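Local coordinates for membrane-associated lipoprotein (Ureaplasma parvum, PDB 3K63) that is of unknown function but is a membrane-associated lipoprotein, possibly lipid-binding, represented here by its Lipoprotein_17 domain, at residues L33-I47 / I60-N74. Residues are numbered along the deposited sequence; the frame is centred on the assembly and turned at random.
Sequences LPSQIYKNYYQGIEI and IINFLYPDGDFGSAN
Helix 34-40 runs roughly antiparallel to strand 60-64, at 148° between their directions, and its first turn meets helix 70-74. Phe-63 fills the middle of the interface. Ile-37 CG2 sits over the centre of one face of its ring, a CH-pi contact 3.6 Å from the centroid and almost along the ring normal, while Ile-60 CG2 lies against the opposite face. The Phe-63 edge turns toward the face of Tyr-41 in an offset edge-to-face pair, planes 65° apart, and Ile-45 CD1 adds contact at Phe-63 CE2 (3.7 Å). With CG between backbone N and carbonyl carbon (chi1 73°), Tyr-41 extends past Phe-63 toward the strand, where its OH accepts a bond from Asn-62 ND2 (2.9 Å) close to the amide plane. Farther along, Tyr-38 and Tyr-65 stack face to face, centroids 4.4 Å apart; the other face of Tyr-65 rests on Phe-70 CA. At the helix start the amide of Asn-74 works at both ends: OD1 takes Ser-35 N (3.1 Å) on a lone pair in the carbonyl plane, and ND2 gives to Ser-35 OG. Glu-112 also bonds Ser-35 OG, and Gly-109 O receives Asn-74 ND2, tying in the C-terminal loop. The two bonds to Ser-35 fix the flip of the Asn-74 amide, satisfy buried polar groups and link the first turn of helix 34-40 to helix 70-76, while aromatic and aliphatic packing joins helix 34-40 and the turn after it to edge strand 56-64 of the three-stranded sheet.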
loop_
_atom_site.group_PDB
_atom_site.type_symbol
_atom_site.label_atom_id
_atom_site.label_comp_id
_atom_site.label_asym_id
_atom_site.label_seq_id
_atom_site.Cartn_x
_atom_site.Cartn_y
_atom_site.Cartn_z
ATOM N N LEU A 33 9.896 -5.341 4.075
ATOM C CA LEU A 33 10.269 -4.003 4.502
ATOM C C LEU A 33 9.610 -2.993 3.562
ATOM O O LEU A 33 9.442 -3.263 2.368
ATOM C CB LEU A 33 11.782 -3.834 4.427
ATOM C CG LEU A 33 12.645 -4.515 5.491
ATOM C CD1 LEU A 33 14.082 -4.620 4.989
ATOM C CD2 LEU A 33 12.570 -3.732 6.812
ATOM N N PRO A 34 9.195 -1.835 4.089
ATOM C CA PRO A 34 8.577 -0.876 3.179
ATOM C C PRO A 34 9.457 -0.616 1.966
ATOM O O PRO A 34 8.950 -0.530 0.847
ATOM C CB PRO A 34 8.394 0.355 4.052
ATOM C CG PRO A 34 7.981 -0.275 5.361
ATOM C CD PRO A 34 8.935 -1.471 5.493
ATOM N N SER A 35 10.772 -0.524 2.175
ATOM C CA SER A 35 11.702 -0.253 1.078
ATOM C C SER A 35 11.665 -1.317 -0.010
ATOM O O SER A 35 11.783 -0.991 -1.184
ATOM C CB SER A 35 13.130 -0.065 1.614
ATOM O OG SER A 35 13.607 -1.228 2.268
ATOM N N GLN A 36 11.498 -2.580 0.366
ATOM C CA GLN A 36 11.414 -3.660 -0.619
ATOM C C GLN A 36 10.185 -3.461 -1.521
ATOM O O GLN A 36 10.263 -3.609 -2.739
ATOM C CB GLN A 36 11.296 -5.026 0.074
ATOM C CG GLN A 36 12.516 -5.460 0.878
ATOM C CD GLN A 36 12.254 -6.727 1.655
ATOM O OE1 GLN A 36 11.650 -6.704 2.737
ATOM N NE2 GLN A 36 12.679 -7.851 1.091
ATOM N N ILE A 37 9.052 -3.125 -0.913
ATOM C CA ILE A 37 7.817 -2.919 -1.665
ATOM C C ILE A 37 7.933 -1.717 -2.608
ATOM O O ILE A 37 7.535 -1.776 -3.769
ATOM C CB ILE A 37 6.616 -2.738 -0.695
ATOM C CG1 ILE A 37 6.336 -4.071 0.018
ATOM C CG2 ILE A 37 5.381 -2.251 -1.464
ATOM C CD1 ILE A 37 5.360 -3.981 1.195
ATOM N N TYR A 38 8.495 -0.632 -2.091
ATOM C CA TYR A 38 8.693 0.594 -2.850
ATOM C C TYR A 38 9.578 0.393 -4.097
ATOM O O TYR A 38 9.371 1.027 -5.126
ATOM C CB TYR A 38 9.343 1.622 -1.936
ATOM C CG TYR A 38 9.719 2.929 -2.603
ATOM C CD1 TYR A 38 8.811 3.977 -2.684
ATOM C CD2 TYR A 38 10.987 3.118 -3.132
ATOM C CE1 TYR A 38 9.164 5.189 -3.275
ATOM C CE2 TYR A 38 11.351 4.313 -3.721
ATOM C CZ TYR A 38 10.438 5.350 -3.794
ATOM O OH TYR A 38 10.786 6.552 -4.389
ATOM N N LYS A 39 10.563 -0.496 -3.995
ATOM C CA LYS A 39 11.496 -0.752 -5.090
ATOM C C LYS A 39 11.094 -1.885 -6.022
ATOM O O LYS A 39 11.775 -2.159 -7.016
ATOM C CB LYS A 39 12.891 -1.039 -4.512
ATOM C CG LYS A 39 13.512 0.174 -3.862
ATOM C CD LYS A 39 14.878 -0.084 -3.275
ATOM C CE LYS A 39 15.540 1.267 -2.949
ATOM N NZ LYS A 39 16.930 1.189 -2.384
ATOM N N ASN A 40 9.978 -2.532 -5.716
ATOM C CA ASN A 40 9.560 -3.655 -6.533
ATOM C C ASN A 40 8.140 -3.675 -7.021
ATOM O O ASN A 40 7.757 -4.631 -7.672
ATOM C CB ASN A 40 9.850 -4.965 -5.797
ATOM C CG ASN A 40 11.322 -5.185 -5.592
ATOM O OD1 ASN A 40 12.057 -5.515 -6.527
ATOM N ND2 ASN A 40 11.773 -4.977 -4.368
ATOM N N TYR A 41 7.354 -2.646 -6.737
ATOM C CA TYR A 41 5.979 -2.682 -7.203
ATOM C C TYR A 41 5.871 -2.407 -8.704
ATOM O O TYR A 41 4.821 -2.635 -9.314
ATOM C CB TYR A 41 5.102 -1.720 -6.387
ATOM C CG TYR A 41 5.283 -0.247 -6.645
ATOM C CD1 TYR A 41 4.620 0.379 -7.687
ATOM C CD2 TYR A 41 6.063 0.536 -5.798
ATOM C CE1 TYR A 41 4.718 1.761 -7.880
ATOM C CE2 TYR A 41 6.170 1.913 -5.976
ATOM C CZ TYR A 41 5.495 2.524 -7.013
ATOM O OH TYR A 41 5.573 3.899 -7.169
ATOM N N TYR A 42 6.969 -1.957 -9.305
ATOM C CA TYR A 42 6.982 -1.667 -10.729
ATOM C C TYR A 42 6.817 -2.983 -11.491
ATOM O O TYR A 42 6.543 -2.989 -12.690
ATOM C CB TYR A 42 8.300 -1.004 -11.130
ATOM C CG TYR A 42 9.476 -1.956 -11.158
ATOM C CD1 TYR A 42 9.829 -2.632 -12.331
ATOM C CD2 TYR A 42 10.189 -2.239 -9.998
ATOM C CE1 TYR A 42 10.860 -3.569 -12.341
ATOM C CE2 TYR A 42 11.222 -3.173 -9.995
ATOM C CZ TYR A 42 11.550 -3.839 -11.169
ATOM O OH TYR A 42 12.536 -4.799 -11.163
ATOM N N GLN A 43 6.990 -4.097 -10.793
ATOM C CA GLN A 43 6.832 -5.401 -11.412
ATOM C C GLN A 43 5.375 -5.811 -11.471
ATOM O O GLN A 43 5.028 -6.741 -12.180
ATOM C CB GLN A 43 7.633 -6.444 -10.638
ATOM C CG GLN A 43 9.124 -6.357 -10.889
ATOM C CD GLN A 43 9.869 -7.485 -10.232
ATOM O OE1 GLN A 43 9.596 -8.662 -10.499
ATOM N NE2 GLN A 43 10.820 -7.142 -9.365
ATOM N N GLY A 44 4.525 -5.118 -10.716
ATOM C CA GLY A 44 3.109 -5.438 -10.727
ATOM C C GLY A 44 2.468 -5.565 -9.364
ATOM O O GLY A 44 3.088 -5.997 -8.388
ATOM N N ILE A 45 1.208 -5.169 -9.301
ATOM C CA ILE A 45 0.447 -5.239 -8.072
ATOM C C ILE A 45 -0.838 -5.982 -8.411
ATOM O O ILE A 45 -1.518 -5.647 -9.379
ATOM C CB ILE A 45 0.084 -3.838 -7.565
ATOM C CG1 ILE A 45 1.359 -3.038 -7.285
ATOM C CG2 ILE A 45 -0.746 -3.946 -6.320
ATOM C CD1 ILE A 45 1.142 -1.522 -7.131
ATOM N N GLU A 46 -1.155 -7.007 -7.633
ATOM C CA GLU A 46 -2.371 -7.770 -7.841
ATOM C C GLU A 46 -3.268 -7.378 -6.674
ATOM O O GLU A 46 -2.897 -7.584 -5.517
ATOM C CB GLU A 46 -2.079 -9.263 -7.759
ATOM C CG GLU A 46 -3.272 -10.168 -8.064
ATOM C CD GLU A 46 -3.113 -11.586 -7.496
ATOM O OE1 GLU A 46 -2.021 -12.180 -7.665
ATOM O OE2 GLU A 46 -4.082 -12.104 -6.885
ATOM N N ILE A 47 -4.432 -6.798 -6.970
ATOM C CA ILE A 47 -5.377 -6.393 -5.930
ATOM C C ILE A 47 -6.414 -7.479 -5.667
ATOM O O ILE A 47 -6.942 -8.079 -6.605
ATOM C CB ILE A 47 -6.128 -5.114 -6.321
ATOM C CG1 ILE A 47 -5.143 -3.976 -6.557
ATOM C CG2 ILE A 47 -7.088 -4.725 -5.219
ATOM C CD1 ILE A 47 -4.328 -3.600 -5.307
ATOM N N ILE A 60 -3.861 0.570 -6.377
ATOM C CA ILE A 60 -2.789 1.233 -5.652
ATOM C C ILE A 60 -1.914 1.702 -6.813
ATOM O O ILE A 60 -1.346 0.890 -7.533
ATOM C CB ILE A 60 -2.004 0.253 -4.789
ATOM C CG1 ILE A 60 -2.873 -0.183 -3.608
ATOM C CG2 ILE A 60 -0.695 0.891 -4.330
ATOM C CD1 ILE A 60 -2.295 -1.366 -2.795
ATOM N N ILE A 61 -1.813 3.002 -7.030
ATOM C CA ILE A 61 -1.002 3.466 -8.150
ATOM C C ILE A 61 0.453 3.781 -7.753
ATOM O O ILE A 61 1.348 3.754 -8.612
ATOM C CB ILE A 61 -1.692 4.679 -8.859
ATOM C CG1 ILE A 61 -1.717 5.908 -7.951
ATOM C CG2 ILE A 61 -3.113 4.304 -9.227
ATOM C CD1 ILE A 61 -2.396 7.143 -8.621
ATOM N N ASN A 62 0.679 4.040 -6.458
ATOM C CA ASN A 62 2.026 4.337 -5.935
ATOM C C ASN A 62 2.190 3.996 -4.470
ATOM O O ASN A 62 1.247 4.104 -3.694
ATOM C CB ASN A 62 2.388 5.816 -6.074
ATOM C CG ASN A 62 2.525 6.249 -7.513
ATOM O OD1 ASN A 62 1.623 6.878 -8.067
ATOM N ND2 ASN A 62 3.646 5.895 -8.140
ATOM N N PHE A 63 3.385 3.562 -4.103
ATOM C CA PHE A 63 3.702 3.282 -2.716
ATOM C C PHE A 63 4.704 4.401 -2.384
ATOM O O PHE A 63 5.667 4.632 -3.120
ATOM C CB PHE A 63 4.373 1.922 -2.576
ATOM C CG PHE A 63 3.417 0.757 -2.586
ATOM C CD1 PHE A 63 2.620 0.483 -1.483
ATOM C CD2 PHE A 63 3.321 -0.076 -3.698
ATOM C CE1 PHE A 63 1.750 -0.602 -1.492
ATOM C CE2 PHE A 63 2.457 -1.153 -3.708
ATOM C CZ PHE A 63 1.671 -1.414 -2.607
ATOM N N LEU A 64 4.473 5.105 -1.286
ATOM C CA LEU A 64 5.365 6.183 -0.895
ATOM C C LEU A 64 5.751 6.062 0.562
ATOM O O LEU A 64 4.987 5.534 1.363
ATOM C CB LEU A 64 4.680 7.520 -1.114
ATOM C CG LEU A 64 4.252 7.873 -2.538
ATOM C CD1 LEU A 64 3.325 9.089 -2.522
ATOM C CD2 LEU A 64 5.485 8.122 -3.391
ATOM N N TYR A 65 6.940 6.543 0.903
ATOM C CA TYR A 65 7.400 6.519 2.286
ATOM C C TYR A 65 6.624 7.645 2.948
ATOM O O TYR A 65 6.481 8.735 2.379
ATOM C CB TYR A 65 8.895 6.809 2.363
ATOM C CG TYR A 65 9.741 5.740 1.699
ATOM C CD1 TYR A 65 9.545 4.383 1.989
ATOM C CD2 TYR A 65 10.756 6.074 0.802
ATOM C CE1 TYR A 65 10.344 3.387 1.407
ATOM C CE2 TYR A 65 11.556 5.077 0.217
ATOM C CZ TYR A 65 11.343 3.742 0.535
ATOM O OH TYR A 65 12.163 2.763 0.023
ATOM N N PRO A 66 6.104 7.411 4.155
ATOM C CA PRO A 66 5.346 8.477 4.810
ATOM C C PRO A 66 6.090 9.803 4.887
ATOM O O PRO A 66 5.506 10.860 4.625
ATOM C CB PRO A 66 5.048 7.887 6.178
ATOM C CG PRO A 66 4.928 6.402 5.859
ATOM C CD PRO A 66 6.141 6.202 4.991
ATOM N N ASP A 67 7.373 9.750 5.233
ATOM C CA ASP A 67 8.167 10.967 5.343
ATOM C C ASP A 67 9.076 11.269 4.174
ATOM O O ASP A 67 9.855 12.216 4.242
ATOM C CB ASP A 67 9.032 10.933 6.595
ATOM C CG ASP A 67 8.221 10.819 7.848
ATOM O OD1 ASP A 67 7.072 11.319 7.849
ATOM O OD2 ASP A 67 8.736 10.246 8.835
ATOM N N GLY A 68 9.022 10.472 3.116
ATOM C CA GLY A 68 9.895 10.755 1.993
ATOM C C GLY A 68 11.209 9.987 1.964
ATOM O O GLY A 68 11.950 10.102 0.985
ATOM N N ASP A 69 11.536 9.238 3.017
ATOM C CA ASP A 69 12.786 8.486 3.002
ATOM C C ASP A 69 12.622 7.125 3.680
ATOM O O ASP A 69 11.993 7.016 4.737
ATOM C CB ASP A 69 13.911 9.300 3.671
ATOM C CG ASP A 69 14.120 8.948 5.148
ATOM O OD1 ASP A 69 13.263 9.305 5.994
ATOM O OD2 ASP A 69 15.163 8.319 5.456
ATOM N N PHE A 70 13.201 6.098 3.063
ATOM C CA PHE A 70 13.128 4.710 3.534
ATOM C C PHE A 70 13.457 4.425 5.012
ATOM O O PHE A 70 12.734 3.672 5.667
ATOM C CB PHE A 70 14.021 3.828 2.656
ATOM C CG PHE A 70 15.470 3.802 3.083
ATOM C CD1 PHE A 70 16.363 4.782 2.659
ATOM C CD2 PHE A 70 15.941 2.772 3.897
ATOM C CE1 PHE A 70 17.706 4.729 3.034
ATOM C CE2 PHE A 70 17.280 2.711 4.277
ATOM C CZ PHE A 70 18.166 3.690 3.846
ATOM N N GLY A 71 14.538 4.997 5.543
ATOM C CA GLY A 71 14.875 4.726 6.935
ATOM C C GLY A 71 13.714 4.957 7.890
ATOM O O GLY A 71 13.425 4.139 8.767
ATOM N N SER A 72 13.036 6.082 7.695
ATOM C CA SER A 72 11.894 6.464 8.527
ATOM C C SER A 72 10.757 5.449 8.400
ATOM O O SER A 72 10.115 5.075 9.384
ATOM C CB SER A 72 11.398 7.853 8.109
ATOM O OG SER A 72 10.407 8.338 8.997
ATOM N N ALA A 73 10.524 5.006 7.173
ATOM C CA ALA A 73 9.480 4.039 6.888
ATOM C C ALA A 73 9.864 2.649 7.395
ATOM O O ALA A 73 9.038 1.947 7.979
ATOM C CB ALA A 73 9.214 4.005 5.391
ATOM N N ASN A 74 11.112 2.250 7.173
ATOM C CA ASN A 74 11.561 0.940 7.615
ATOM C C ASN A 74 11.513 0.797 9.139
ATOM O O ASN A 74 11.329 -0.299 9.653
ATOM C CB ASN A 74 12.976 0.654 7.087
ATOM C CG ASN A 74 12.974 0.189 5.638
ATOM O OD1 ASN A 74 11.916 0.046 5.018
ATOM N ND2 ASN A 74 14.157 -0.059 5.097
#